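Local structure of agglutinin alpha chain (Maclura pomifera, 3LLZ) at residues V2-G7 and E42-F47; R29-L34 and P38-D43; G73-Y78 and G121-Y126; T102-P107 and D125-Y130. The protein binds D-galactose-containing glycans as a lectin of the jacalin family, recognising the T-antigen disaccharide Gal-beta1,3-GalNAc. One frame throughout, in Å; residues are numbered along the deposited sequence.

Overall arrangement
From the N terminus, residues 2-7 open interaction 1, which closes a long loop at 42-47. Interaction 2, the hairpin of 29-34 with 38-43, falls within that span and shares Glu42 and Asp43 with it; Asp6 of the first contact probably hydrogen-bonds to Tyr32 of the second. Interaction 2 pairs neighbouring strands 25-34 and 37-40 within one sheet, and interaction 1 ties the loop that follows to strand 2-5. Later, 73-78 reaches forward to 121-126 in interaction 3, packing the loop before strand 124-132 on the end of strand 65-75. In interaction 4, 102-107 starts inside that loop and closes on 125-130, sharing Asp125 and Tyr126. Interactions 1 and 3 meet beside the GalNAc site.

Interaction 1 (V2-G7 and E42-F47); sequences VTFDDG and EDHKSF. With NGA (2-acetamido-2-deoxy-beta-D-galactopyranose), chain C.
His44 lies flat against Phe4 and reaches past it to Asp6. From a backbone position facing strand 2-5, its CG is turned away from its own carbonyl carbon (chi1 -51°), which carries the imidazole against one face of the phenyl ring. CB skirts the rim of Phe4 at CD1. CG faces Phe4 CG, and ND1 comes to 3.3 Å from Phe4 CB. CD2 sits over Phe4 CD2, offset toward the rim, and CE1 lies between Phe4 CB and Asp6 OD1. The two rings form a face-to-face stack, with centroids 3.8 Å apart and planes inclined by 19°; on the other imidazole face lies the carbonyl oxygen of Glu42. At the tip, His44 NE2 donates in its ring plane to Asp6 OD1 (2.7 Å), on the syn side of the carboxylate. Stack and bond together fix the rotation of the imidazole, and the carboxylate would probably favour a positive charge on it.

In the jacalin-type beta-prism this contact joins edge strand 2-5 to the loop after strand 37-40, whose far end borders the sugar pocket. The other carboxylate oxygen, Asp6 OD2, accepts from a water 2.8 Å away, which also donates to Glu42 O at 2.9 Å, while Tyr32 OH hydrogen-bonds to the same OD2. Toward the pocket, Val2 CG2 meets the edge of the Phe47 ring at CE2 (3.8 Å). Phe47 CD1 in turn lies 2.9 Å from O1 of the bound 2-acetamido-2-deoxy-galactose, an oblique approach of the ring to the sugar.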
# COMPACT_ATOMS: atom_id res chain seq x y z
N VAL A 2 -18.15 19.06 -15.39
CA VAL A 2 -18.62 18.48 -14.14
C VAL A 2 -17.53 17.53 -13.66
O VAL A 2 -17.13 16.61 -14.38
CB VAL A 2 -19.93 17.69 -14.35
CG1 VAL A 2 -20.33 16.99 -13.06
CG2 VAL A 2 -21.04 18.65 -14.78
N THR A 3 -17.04 17.75 -12.45
CA THR A 3 -16.01 16.89 -11.89
C THR A 3 -16.58 15.56 -11.44
O THR A 3 -17.76 15.47 -11.07
CB THR A 3 -15.31 17.55 -10.68
OG1 THR A 3 -16.28 17.83 -9.67
CG2 THR A 3 -14.62 18.84 -11.10
N PHE A 4 -15.75 14.53 -11.48
CA PHE A 4 -16.17 13.21 -11.04
C PHE A 4 -14.99 12.53 -10.38
O PHE A 4 -13.84 12.91 -10.60
CB PHE A 4 -16.68 12.36 -12.20
CG PHE A 4 -15.60 11.89 -13.14
CD1 PHE A 4 -15.21 12.66 -14.22
CD2 PHE A 4 -14.98 10.65 -12.93
CE1 PHE A 4 -14.22 12.22 -15.10
CE2 PHE A 4 -13.98 10.21 -13.80
CZ PHE A 4 -13.60 10.99 -14.88
N ASP A 5 -15.28 11.53 -9.57
CA ASP A 5 -14.25 10.78 -8.89
C ASP A 5 -14.85 9.42 -8.58
O ASP A 5 -15.63 9.28 -7.63
CB ASP A 5 -13.86 11.49 -7.59
CG ASP A 5 -12.63 10.89 -6.94
OD1 ASP A 5 -12.27 9.75 -7.28
OD2 ASP A 5 -12.03 11.57 -6.07
N ASP A 6 -14.51 8.42 -9.38
CA ASP A 6 -15.03 7.08 -9.17
C ASP A 6 -14.48 6.45 -7.89
O ASP A 6 -15.11 5.59 -7.29
CB ASP A 6 -14.69 6.16 -10.34
CG ASP A 6 -15.44 6.52 -11.61
OD1 ASP A 6 -16.43 7.29 -11.53
OD2 ASP A 6 -15.05 6.03 -12.69
N GLY A 7 -13.29 6.89 -7.49
CA GLY A 7 -12.69 6.32 -6.30
C GLY A 7 -11.87 5.10 -6.68
O GLY A 7 -11.55 4.90 -7.86
N GLU A 42 -20.47 5.24 -12.42
CA GLU A 42 -21.30 6.27 -13.03
C GLU A 42 -20.84 6.68 -14.43
O GLU A 42 -19.65 6.70 -14.73
CB GLU A 42 -21.35 7.48 -12.11
CG GLU A 42 -22.11 7.22 -10.81
CD GLU A 42 -21.80 8.22 -9.71
OE1 GLU A 42 -21.72 9.43 -10.01
OE2 GLU A 42 -21.64 7.80 -8.55
N ASP A 43 -21.81 7.02 -15.28
CA ASP A 43 -21.53 7.45 -16.64
C ASP A 43 -21.25 8.94 -16.59
O ASP A 43 -22.11 9.74 -16.21
CB ASP A 43 -22.74 7.18 -17.54
CG ASP A 43 -22.48 7.52 -19.00
OD1 ASP A 43 -23.42 7.38 -19.81
OD2 ASP A 43 -21.34 7.91 -19.34
N HIS A 44 -20.03 9.32 -16.95
CA HIS A 44 -19.63 10.72 -16.95
C HIS A 44 -19.81 11.22 -18.37
O HIS A 44 -18.95 11.06 -19.23
CB HIS A 44 -18.19 10.82 -16.45
CG HIS A 44 -17.97 10.10 -15.16
ND1 HIS A 44 -18.63 10.44 -14.00
CD2 HIS A 44 -17.25 8.99 -14.87
CE1 HIS A 44 -18.32 9.57 -13.05
NE2 HIS A 44 -17.49 8.68 -13.56
N LYS A 45 -20.97 11.82 -18.61
CA LYS A 45 -21.35 12.29 -19.93
C LYS A 45 -20.78 13.61 -20.41
O LYS A 45 -20.52 14.52 -19.63
CB LYS A 45 -22.87 12.38 -20.04
CG LYS A 45 -23.63 11.10 -19.77
CD LYS A 45 -25.12 11.37 -19.94
CE LYS A 45 -25.97 10.14 -19.69
NZ LYS A 45 -27.40 10.42 -20.00
N SER A 46 -20.62 13.70 -21.72
CA SER A 46 -20.17 14.92 -22.36
C SER A 46 -21.41 15.80 -22.40
O SER A 46 -22.54 15.30 -22.35
CB SER A 46 -19.72 14.64 -23.79
OG SER A 46 -19.69 15.83 -24.56
N PHE A 47 -21.21 17.11 -22.48
CA PHE A 47 -22.32 18.06 -22.54
C PHE A 47 -22.96 18.01 -23.93
O PHE A 47 -24.05 18.55 -24.13
CB PHE A 47 -21.84 19.49 -22.30
CG PHE A 47 -21.48 19.80 -20.87
CD1 PHE A 47 -21.08 21.09 -20.52
CD2 PHE A 47 -21.52 18.83 -19.87
CE1 PHE A 47 -20.73 21.40 -19.21
CE2 PHE A 47 -21.17 19.13 -18.56
CZ PHE A 47 -20.78 20.42 -18.23
C1 NGA C . -17.71 23.53 -20.82
C2 NGA C . -17.38 23.64 -19.32
C3 NGA C . -15.93 24.12 -19.20
C4 NGA C . -15.02 23.08 -19.88
C5 NGA C . -15.43 22.99 -21.36
C6 NGA C . -14.61 22.00 -22.19
C7 NGA C . -18.88 24.26 -17.54
C8 NGA C . -19.87 25.26 -16.97
N2 NGA C . -18.27 24.59 -18.68
O1 NGA C . -19.01 23.07 -20.97
O3 NGA C . -15.54 24.37 -17.82
O4 NGA C . -15.17 21.82 -19.25
O5 NGA C . -16.83 22.60 -21.47
O6 NGA C . -14.93 20.65 -21.89
O7 NGA C . -18.66 23.20 -16.95
O HOH W 1 -16.97 5.64 -14.70

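Interaction 2 (R29-L34 and P38-D43); sequences RVTYDL and PFVAED
Arg29 starts the run beside Val40, Ala41 and Asp43. Its CG lies opposite the backbone N (chi1 -171°) and the chain runs extended to NE, crossing the other segment with CG 3.5 Å from Ala41 O; the placement of its guanidinium is doubtful, since several of its approaches are too close. Val30 follows, its carbonyl O accepting from Ala41 N at 2.9 Å, while its N-H gives to a water 2.8 Å away that also links to Glu42 O. Thr31 and Val40 form an antiparallel non-hydrogen-bonded pair, their side chains on the same sheet face as that of Pro38. At Tyr32 and Phe39, a hydrogen-bonded pair, two backbone bonds are made: Tyr32 N to Phe39 O at 2.8 Å and Phe39 N to Tyr32 O at 2.7 Å. The Tyr32 ring has Val30 CG1 above the centre of one face, and Ala41 CB comes to its edge, 3.5 Å from CE2. Its hydroxyl goes to Asp6 beyond the hairpin. Leu34 lies side by side with Phe39, CD2 to CD2 at 3.6 Å, and both also pack on Leu34 of a second subunit. Residues 30-32 and 39-41 are held by three backbone hydrogen bonds in this beta hairpin; past Ala41 the pairing stops and water takes over the linking, while the apolar Leu34-Phe39 end contributes to a subunit interface.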
# COMPACT_ATOMS: atom_id res chain seq x y z
N ARG A 29 -17.23 5.92 -19.13
CA ARG A 29 -17.86 5.12 -18.08
C ARG A 29 -17.00 3.89 -17.91
O ARG A 29 -16.76 3.14 -18.86
CB ARG A 29 -19.28 4.72 -18.50
CG ARG A 29 -20.09 4.07 -17.39
CD ARG A 29 -21.44 3.62 -17.93
NE ARG A 29 -22.26 2.95 -16.92
CZ ARG A 29 -22.98 3.57 -15.99
NH1 ARG A 29 -23.69 2.87 -15.12
NH2 ARG A 29 -22.99 4.89 -15.92
N VAL A 30 -16.54 3.68 -16.69
CA VAL A 30 -15.68 2.55 -16.39
C VAL A 30 -16.39 1.45 -15.61
O VAL A 30 -17.16 1.73 -14.69
CB VAL A 30 -14.45 3.00 -15.59
CG1 VAL A 30 -13.54 1.82 -15.30
CG2 VAL A 30 -13.70 4.09 -16.35
N THR A 31 -16.14 0.21 -16.00
CA THR A 31 -16.69 -0.93 -15.28
C THR A 31 -15.47 -1.50 -14.56
O THR A 31 -14.54 -2.01 -15.18
CB THR A 31 -17.27 -2.00 -16.21
OG1 THR A 31 -18.40 -1.45 -16.91
CG2 THR A 31 -17.72 -3.21 -15.41
N TYR A 32 -15.48 -1.37 -13.24
CA TYR A 32 -14.38 -1.85 -12.42
C TYR A 32 -14.63 -3.25 -11.93
O TYR A 32 -15.72 -3.80 -12.11
CB TYR A 32 -14.23 -0.96 -11.18
CG TYR A 32 -13.89 0.47 -11.47
CD1 TYR A 32 -12.57 0.85 -11.68
CD2 TYR A 32 -14.89 1.44 -11.57
CE1 TYR A 32 -12.25 2.17 -11.98
CE2 TYR A 32 -14.58 2.75 -11.87
CZ TYR A 32 -13.25 3.11 -12.08
OH TYR A 32 -12.94 4.41 -12.41
N ASP A 33 -13.61 -3.82 -11.32
CA ASP A 33 -13.77 -5.11 -10.68
C ASP A 33 -13.83 -4.68 -9.23
O ASP A 33 -13.06 -3.82 -8.80
CB ASP A 33 -12.57 -6.04 -10.87
CG ASP A 33 -12.70 -7.30 -10.02
OD1 ASP A 33 -12.11 -7.37 -8.92
OD2 ASP A 33 -13.42 -8.22 -10.45
N LEU A 34 -14.78 -5.23 -8.49
CA LEU A 34 -14.89 -4.92 -7.08
C LEU A 34 -14.92 -6.26 -6.37
O LEU A 34 -15.97 -6.90 -6.29
CB LEU A 34 -16.15 -4.11 -6.76
CG LEU A 34 -16.31 -3.77 -5.27
CD1 LEU A 34 -15.07 -3.03 -4.77
CD2 LEU A 34 -17.56 -2.93 -5.06
N PRO A 38 -18.21 -7.56 -11.18
CA PRO A 38 -18.12 -6.39 -12.06
C PRO A 38 -18.89 -5.26 -11.38
O PRO A 38 -19.97 -5.48 -10.84
CB PRO A 38 -18.82 -6.87 -13.33
CG PRO A 38 -18.57 -8.36 -13.31
CD PRO A 38 -18.84 -8.70 -11.87
N PHE A 39 -18.32 -4.06 -11.39
CA PHE A 39 -18.98 -2.91 -10.78
C PHE A 39 -19.01 -1.77 -11.79
O PHE A 39 -17.98 -1.14 -12.06
CB PHE A 39 -18.25 -2.49 -9.50
CG PHE A 39 -18.92 -1.36 -8.76
CD1 PHE A 39 -18.80 -0.04 -9.19
CD2 PHE A 39 -19.68 -1.62 -7.62
CE1 PHE A 39 -19.43 1.00 -8.51
CE2 PHE A 39 -20.32 -0.59 -6.93
CZ PHE A 39 -20.20 0.73 -7.38
N VAL A 40 -20.18 -1.51 -12.35
CA VAL A 40 -20.31 -0.43 -13.33
C VAL A 40 -20.43 0.91 -12.63
O VAL A 40 -21.41 1.18 -11.92
CB VAL A 40 -21.53 -0.67 -14.25
CG1 VAL A 40 -22.80 -0.77 -13.43
CG2 VAL A 40 -21.64 0.46 -15.26
N ALA A 41 -19.43 1.76 -12.81
CA ALA A 41 -19.43 3.07 -12.20
C ALA A 41 -20.33 4.03 -12.96
O ALA A 41 -20.89 3.69 -14.00
CB ALA A 41 -18.00 3.62 -12.13
N GLU A 42 -20.47 5.24 -12.42
CA GLU A 42 -21.30 6.27 -13.03
C GLU A 42 -20.84 6.68 -14.43
O GLU A 42 -19.65 6.70 -14.73
CB GLU A 42 -21.35 7.48 -12.11
CG GLU A 42 -22.11 7.22 -10.81
CD GLU A 42 -21.80 8.22 -9.71
OE1 GLU A 42 -21.72 9.43 -10.01
OE2 GLU A 42 -21.64 7.80 -8.55
N ASP A 43 -21.81 7.02 -15.28
CA ASP A 43 -21.53 7.45 -16.64
C ASP A 43 -21.25 8.94 -16.59
O ASP A 43 -22.11 9.74 -16.21
CB ASP A 43 -22.74 7.18 -17.54
CG ASP A 43 -22.48 7.52 -19.00
OD1 ASP A 43 -23.42 7.38 -19.81
OD2 ASP A 43 -21.34 7.91 -19.34
O HOH W 1 -16.97 5.64 -14.70

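Interaction 3 (G73-Y78 and G121-Y126); sequences GKVEGY and GYWLDY. With NGA (2-acetamido-2-deoxy-beta-D-galactopyranose), chain C; GAL (beta-D-galactopyranose), chain B.
Val75 CG1 presses on the six-membered ring of Trp123, 3.5 Å from its centroid and 16° off the normal, a CH-pi contact over the face. Tyr122 CB covers the opposite face, so the indole is sandwiched on both sides. This buried core contrasts with the outer rim. There the exposed Glu76 crosses the indole at about a right angle, its carboxylate nearly perpendicular to the ring and OE2 3.4 Å from CH2 at the edge, without a polar bond to it. Glu76 and Gly77 form the corners of a type I' turn from Val75 to Tyr78, which brings Tyr78 round to the sugar: C5 of the 2-acetamido-2-deoxy-galactose lies over the centre of its ring, and the galactose meets the ring edge, O5 3.3 Å from CE2. From the other segment, Tyr122 N donates to O5 of the 2-acetamido-2-deoxy-galactose at 3.2 Å. Trp123 N donates to O6 of the same sugar at 3.1 Å, and Asp125 OD1 accepts from its O4 (2.6 Å) and its O6 (2.8 Å). Gly1 N is also hydrogen-bonded to this sugar. A tyrosine ring face against the sugar on one side and backbone N-H groups with an aspartate on the other make up the primary GalNAc site of the galactose-specific jacalin lectins.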
# COMPACT_ATOMS: atom_id res chain seq x y z
N GLY A 73 -4.55 19.14 -25.81
CA GLY A 73 -4.53 20.29 -26.70
C GLY A 73 -5.79 21.11 -26.54
O GLY A 73 -6.69 20.74 -25.79
N LYS A 74 -5.87 22.23 -27.26
CA LYS A 74 -7.03 23.08 -27.16
C LYS A 74 -8.09 22.82 -28.22
O LYS A 74 -7.80 22.53 -29.38
CB LYS A 74 -6.62 24.55 -27.21
CG LYS A 74 -5.85 25.04 -25.99
CD LYS A 74 -5.51 26.51 -26.11
CE LYS A 74 -4.82 27.03 -24.86
NZ LYS A 74 -4.48 28.48 -24.97
N VAL A 75 -9.34 22.91 -27.78
CA VAL A 75 -10.50 22.75 -28.65
C VAL A 75 -11.40 23.89 -28.20
O VAL A 75 -11.79 23.96 -27.03
CB VAL A 75 -11.20 21.40 -28.44
CG1 VAL A 75 -12.45 21.33 -29.30
CG2 VAL A 75 -10.25 20.26 -28.80
N GLU A 76 -11.70 24.81 -29.12
CA GLU A 76 -12.52 25.96 -28.80
C GLU A 76 -11.94 26.72 -27.61
O GLU A 76 -12.67 27.27 -26.79
CB GLU A 76 -13.97 25.53 -28.53
CG GLU A 76 -14.74 25.20 -29.80
CD GLU A 76 -16.08 24.52 -29.55
OE1 GLU A 76 -16.76 24.87 -28.57
OE2 GLU A 76 -16.44 23.62 -30.34
N GLY A 77 -10.61 26.73 -27.52
CA GLY A 77 -9.94 27.45 -26.45
C GLY A 77 -9.76 26.70 -25.13
O GLY A 77 -9.01 27.15 -24.27
N TYR A 78 -10.45 25.58 -24.98
CA TYR A 78 -10.35 24.79 -23.76
C TYR A 78 -9.26 23.73 -23.87
O TYR A 78 -9.18 23.03 -24.87
CB TYR A 78 -11.69 24.10 -23.45
CG TYR A 78 -12.77 25.05 -22.98
CD1 TYR A 78 -13.76 25.51 -23.86
CD2 TYR A 78 -12.81 25.48 -21.66
CE1 TYR A 78 -14.76 26.38 -23.42
CE2 TYR A 78 -13.81 26.35 -21.22
CZ TYR A 78 -14.77 26.79 -22.10
OH TYR A 78 -15.76 27.64 -21.65
N GLY A 121 -16.74 18.26 -19.63
CA GLY A 121 -17.69 19.28 -20.02
C GLY A 121 -18.05 18.86 -21.42
O GLY A 121 -18.60 17.78 -21.62
N TYR A 122 -17.76 19.70 -22.41
CA TYR A 122 -18.02 19.31 -23.78
C TYR A 122 -17.07 18.14 -24.06
O TYR A 122 -17.41 17.20 -24.78
CB TYR A 122 -17.73 20.47 -24.73
CG TYR A 122 -18.90 21.41 -24.89
CD1 TYR A 122 -19.48 22.02 -23.78
CD2 TYR A 122 -19.46 21.66 -26.14
CE1 TYR A 122 -20.59 22.86 -23.91
CE2 TYR A 122 -20.56 22.49 -26.29
CZ TYR A 122 -21.13 23.09 -25.17
OH TYR A 122 -22.23 23.89 -25.31
N TRP A 123 -15.88 18.20 -23.47
CA TRP A 123 -14.87 17.17 -23.65
C TRP A 123 -14.22 16.84 -22.31
O TRP A 123 -14.45 17.51 -21.31
CB TRP A 123 -13.80 17.65 -24.63
CG TRP A 123 -14.40 18.09 -25.92
CD1 TRP A 123 -14.95 17.29 -26.87
CD2 TRP A 123 -14.64 19.44 -26.34
NE1 TRP A 123 -15.54 18.05 -27.86
CE2 TRP A 123 -15.36 19.37 -27.56
CE3 TRP A 123 -14.32 20.69 -25.81
CZ2 TRP A 123 -15.77 20.52 -28.25
CZ3 TRP A 123 -14.73 21.84 -26.50
CH2 TRP A 123 -15.45 21.74 -27.70
N LEU A 124 -13.40 15.79 -22.31
CA LEU A 124 -12.68 15.37 -21.11
C LEU A 124 -11.66 16.47 -20.81
O LEU A 124 -10.68 16.63 -21.54
CB LEU A 124 -11.98 14.04 -21.37
CG LEU A 124 -11.10 13.48 -20.26
CD1 LEU A 124 -11.91 13.28 -18.98
CD2 LEU A 124 -10.51 12.15 -20.73
N ASP A 125 -11.90 17.22 -19.75
CA ASP A 125 -11.01 18.33 -19.39
C ASP A 125 -9.66 17.86 -18.88
O ASP A 125 -8.61 18.38 -19.26
CB ASP A 125 -11.66 19.20 -18.32
CG ASP A 125 -13.01 19.72 -18.74
OD1 ASP A 125 -13.09 20.38 -19.80
OD2 ASP A 125 -13.99 19.47 -18.01
N TYR A 126 -9.70 16.86 -18.00
CA TYR A 126 -8.49 16.31 -17.41
C TYR A 126 -8.89 15.07 -16.64
O TYR A 126 -10.08 14.82 -16.43
CB TYR A 126 -7.85 17.33 -16.46
CG TYR A 126 -8.76 17.84 -15.35
CD1 TYR A 126 -9.37 19.09 -15.45
CD2 TYR A 126 -9.00 17.07 -14.21
CE1 TYR A 126 -10.20 19.57 -14.43
CE2 TYR A 126 -9.83 17.55 -13.19
CZ TYR A 126 -10.42 18.79 -13.31
OH TYR A 126 -11.25 19.26 -12.31
C1 NGA C . -17.71 23.53 -20.82
C2 NGA C . -17.38 23.64 -19.32
C3 NGA C . -15.93 24.12 -19.20
C4 NGA C . -15.02 23.08 -19.88
C5 NGA C . -15.43 22.99 -21.36
C6 NGA C . -14.61 22.00 -22.19
C7 NGA C . -18.88 24.26 -17.54
C8 NGA C . -19.87 25.26 -16.97
N2 NGA C . -18.27 24.59 -18.68
O1 NGA C . -19.01 23.07 -20.97
O3 NGA C . -15.54 24.37 -17.82
O4 NGA C . -15.17 21.82 -19.25
O5 NGA C . -16.83 22.60 -21.47
O6 NGA C . -14.93 20.65 -21.89
O7 NGA C . -18.66 23.20 -16.95
C1 GAL B . -15.02 25.66 -17.70
C2 GAL B . -15.22 25.37 -16.19
C3 GAL B . -14.44 26.38 -15.34
C4 GAL B . -12.98 26.52 -15.82
C5 GAL B . -12.90 26.66 -17.34
C6 GAL B . -11.48 26.61 -17.87
O2 GAL B . -16.60 25.46 -15.86
O3 GAL B . -14.45 26.00 -13.97
O4 GAL B . -12.21 25.40 -15.40
O5 GAL B . -13.62 25.59 -17.98
O6 GAL B . -10.90 27.91 -17.89

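Interaction 4 (T102-P107 and D125-Y130); sequences TPFSLP and DYFSIY. With NGA (2-acetamido-2-deoxy-beta-D-galactopyranose), chain C.
Phe104 and Phe127 meet obliquely, with planes at 64° and centroids 5.8 Å apart: CE1 of Phe104 approaches CZ of Phe127 at 3.7 Å, and CZ of Phe104 lies 3.8 Å from CE2 of Phe127. The contact belongs to the interior of the jacalin-type beta-prism, where strand 102-108 of one sheet faces strand 124-132 of another. At the edge of the Phe127 ring, in its plane, sits Ile129 CG1, 3.8 Å from CE1. Phe104 is stacked on an aromatic side chain of a bound peptide, presumably the beta chain. No backbone pairing joins these two strands; Leu106 and Ile129 have their CA atoms 9.3 Å apart, and side chains make the contact. In each phenylalanine CG stands between the backbone N and the carbonyl carbon (chi1 71° for Phe104, 74° for Phe127), a rotamer that turns the rings toward each other and lets their CE and CZ rims touch. Leu84 of strand 78-88 touches both. Phe127, Ile129 and Tyr130 also pair with an antiparallel strand of that peptide, so the sheet continues across the interface, and Ser128 OG hydrogen-bonds to Glu109 of a third subunit. Further along, Leu106 and Ile129 reach toward each other tip to tip. The CD2 methyl of Leu106 ends 3.7 Å from CD1 of Ile129.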
# COMPACT_ATOMS: atom_id res chain seq x y z
N THR A 102 0.25 18.30 -26.98
CA THR A 102 1.28 17.87 -26.03
C THR A 102 1.04 16.43 -25.59
O THR A 102 -0.03 16.11 -25.07
CB THR A 102 1.29 18.78 -24.79
OG1 THR A 102 1.53 20.13 -25.20
CG2 THR A 102 2.36 18.35 -23.80
N PRO A 103 2.02 15.55 -25.80
CA PRO A 103 1.83 14.16 -25.40
C PRO A 103 2.07 13.93 -23.92
O PRO A 103 2.77 14.70 -23.26
CB PRO A 103 2.85 13.41 -26.25
CG PRO A 103 3.99 14.39 -26.30
CD PRO A 103 3.28 15.71 -26.55
N PHE A 104 1.47 12.87 -23.39
CA PHE A 104 1.66 12.50 -22.00
C PHE A 104 1.61 10.98 -21.97
O PHE A 104 1.01 10.35 -22.85
CB PHE A 104 0.57 13.10 -21.09
CG PHE A 104 -0.79 12.49 -21.27
CD1 PHE A 104 -1.16 11.35 -20.56
CD2 PHE A 104 -1.70 13.05 -22.16
CE1 PHE A 104 -2.43 10.79 -20.73
CE2 PHE A 104 -2.96 12.50 -22.33
CZ PHE A 104 -3.33 11.36 -21.62
N SER A 105 2.27 10.39 -20.99
CA SER A 105 2.28 8.94 -20.89
C SER A 105 2.52 8.48 -19.47
O SER A 105 3.34 9.06 -18.75
CB SER A 105 3.38 8.36 -21.79
OG SER A 105 4.66 8.80 -21.37
N LEU A 106 1.78 7.46 -19.08
CA LEU A 106 1.94 6.88 -17.76
C LEU A 106 2.17 5.39 -17.93
O LEU A 106 1.22 4.60 -17.99
CB LEU A 106 0.70 7.11 -16.88
CG LEU A 106 0.86 6.51 -15.48
CD1 LEU A 106 1.90 7.28 -14.68
CD2 LEU A 106 -0.48 6.53 -14.76
N PRO A 107 3.44 5.00 -18.09
CA PRO A 107 3.77 3.58 -18.24
C PRO A 107 3.78 3.06 -16.81
O PRO A 107 4.19 3.77 -15.89
CB PRO A 107 5.19 3.60 -18.83
CG PRO A 107 5.40 5.03 -19.27
CD PRO A 107 4.63 5.84 -18.27
N ASP A 125 -11.90 17.22 -19.75
CA ASP A 125 -11.01 18.33 -19.39
C ASP A 125 -9.66 17.86 -18.88
O ASP A 125 -8.61 18.38 -19.26
CB ASP A 125 -11.66 19.20 -18.32
CG ASP A 125 -13.01 19.72 -18.74
OD1 ASP A 125 -13.09 20.38 -19.80
OD2 ASP A 125 -13.99 19.47 -18.01
N TYR A 126 -9.70 16.86 -18.00
CA TYR A 126 -8.49 16.31 -17.41
C TYR A 126 -8.89 15.07 -16.64
O TYR A 126 -10.08 14.82 -16.43
CB TYR A 126 -7.85 17.33 -16.46
CG TYR A 126 -8.76 17.84 -15.35
CD1 TYR A 126 -9.37 19.09 -15.45
CD2 TYR A 126 -9.00 17.07 -14.21
CE1 TYR A 126 -10.20 19.57 -14.43
CE2 TYR A 126 -9.83 17.55 -13.19
CZ TYR A 126 -10.42 18.79 -13.31
OH TYR A 126 -11.25 19.26 -12.31
N PHE A 127 -7.91 14.28 -16.24
CA PHE A 127 -8.20 13.09 -15.46
C PHE A 127 -6.98 12.67 -14.67
O PHE A 127 -5.85 13.03 -15.01
CB PHE A 127 -8.66 11.94 -16.37
CG PHE A 127 -7.56 11.32 -17.18
CD1 PHE A 127 -6.89 10.19 -16.71
CD2 PHE A 127 -7.19 11.86 -18.40
CE1 PHE A 127 -5.86 9.61 -17.46
CE2 PHE A 127 -6.16 11.29 -19.15
CZ PHE A 127 -5.50 10.17 -18.68
N SER A 128 -7.24 11.92 -13.60
CA SER A 128 -6.19 11.39 -12.75
C SER A 128 -6.43 9.90 -12.63
O SER A 128 -7.54 9.41 -12.88
CB SER A 128 -6.21 12.07 -11.37
OG SER A 128 -5.88 13.44 -11.49
N ILE A 129 -5.39 9.18 -12.24
CA ILE A 129 -5.45 7.73 -12.12
C ILE A 129 -5.08 7.24 -10.72
O ILE A 129 -4.10 7.70 -10.12
CB ILE A 129 -4.48 7.08 -13.14
CG1 ILE A 129 -5.00 7.33 -14.57
CG2 ILE A 129 -4.32 5.60 -12.86
CD1 ILE A 129 -4.07 6.82 -15.66
N TYR A 130 -5.88 6.31 -10.20
CA TYR A 130 -5.62 5.70 -8.90
C TYR A 130 -4.72 4.50 -9.15
O TYR A 130 -5.01 3.67 -10.02
CB TYR A 130 -6.91 5.19 -8.25
CG TYR A 130 -7.79 6.24 -7.60
CD1 TYR A 130 -8.48 7.17 -8.37
CD2 TYR A 130 -7.95 6.26 -6.22
CE1 TYR A 130 -9.34 8.09 -7.77
CE2 TYR A 130 -8.80 7.17 -5.61
CZ TYR A 130 -9.49 8.09 -6.39
OH TYR A 130 -10.34 8.98 -5.78
C1 NGA C . -17.71 23.53 -20.82
C2 NGA C . -17.38 23.64 -19.32
C3 NGA C . -15.93 24.12 -19.20
C4 NGA C . -15.02 23.08 -19.88
C5 NGA C . -15.43 22.99 -21.36
C6 NGA C . -14.61 22.00 -22.19
C7 NGA C . -18.88 24.26 -17.54
C8 NGA C . -19.87 25.26 -16.97
N2 NGA C . -18.27 24.59 -18.68
O1 NGA C . -19.01 23.07 -20.97
O3 NGA C . -15.54 24.37 -17.82
O4 NGA C . -15.17 21.82 -19.25
O5 NGA C . -16.83 22.60 -21.47
O6 NGA C . -14.93 20.65 -21.89
O7 NGA C . -18.66 23.20 -16.95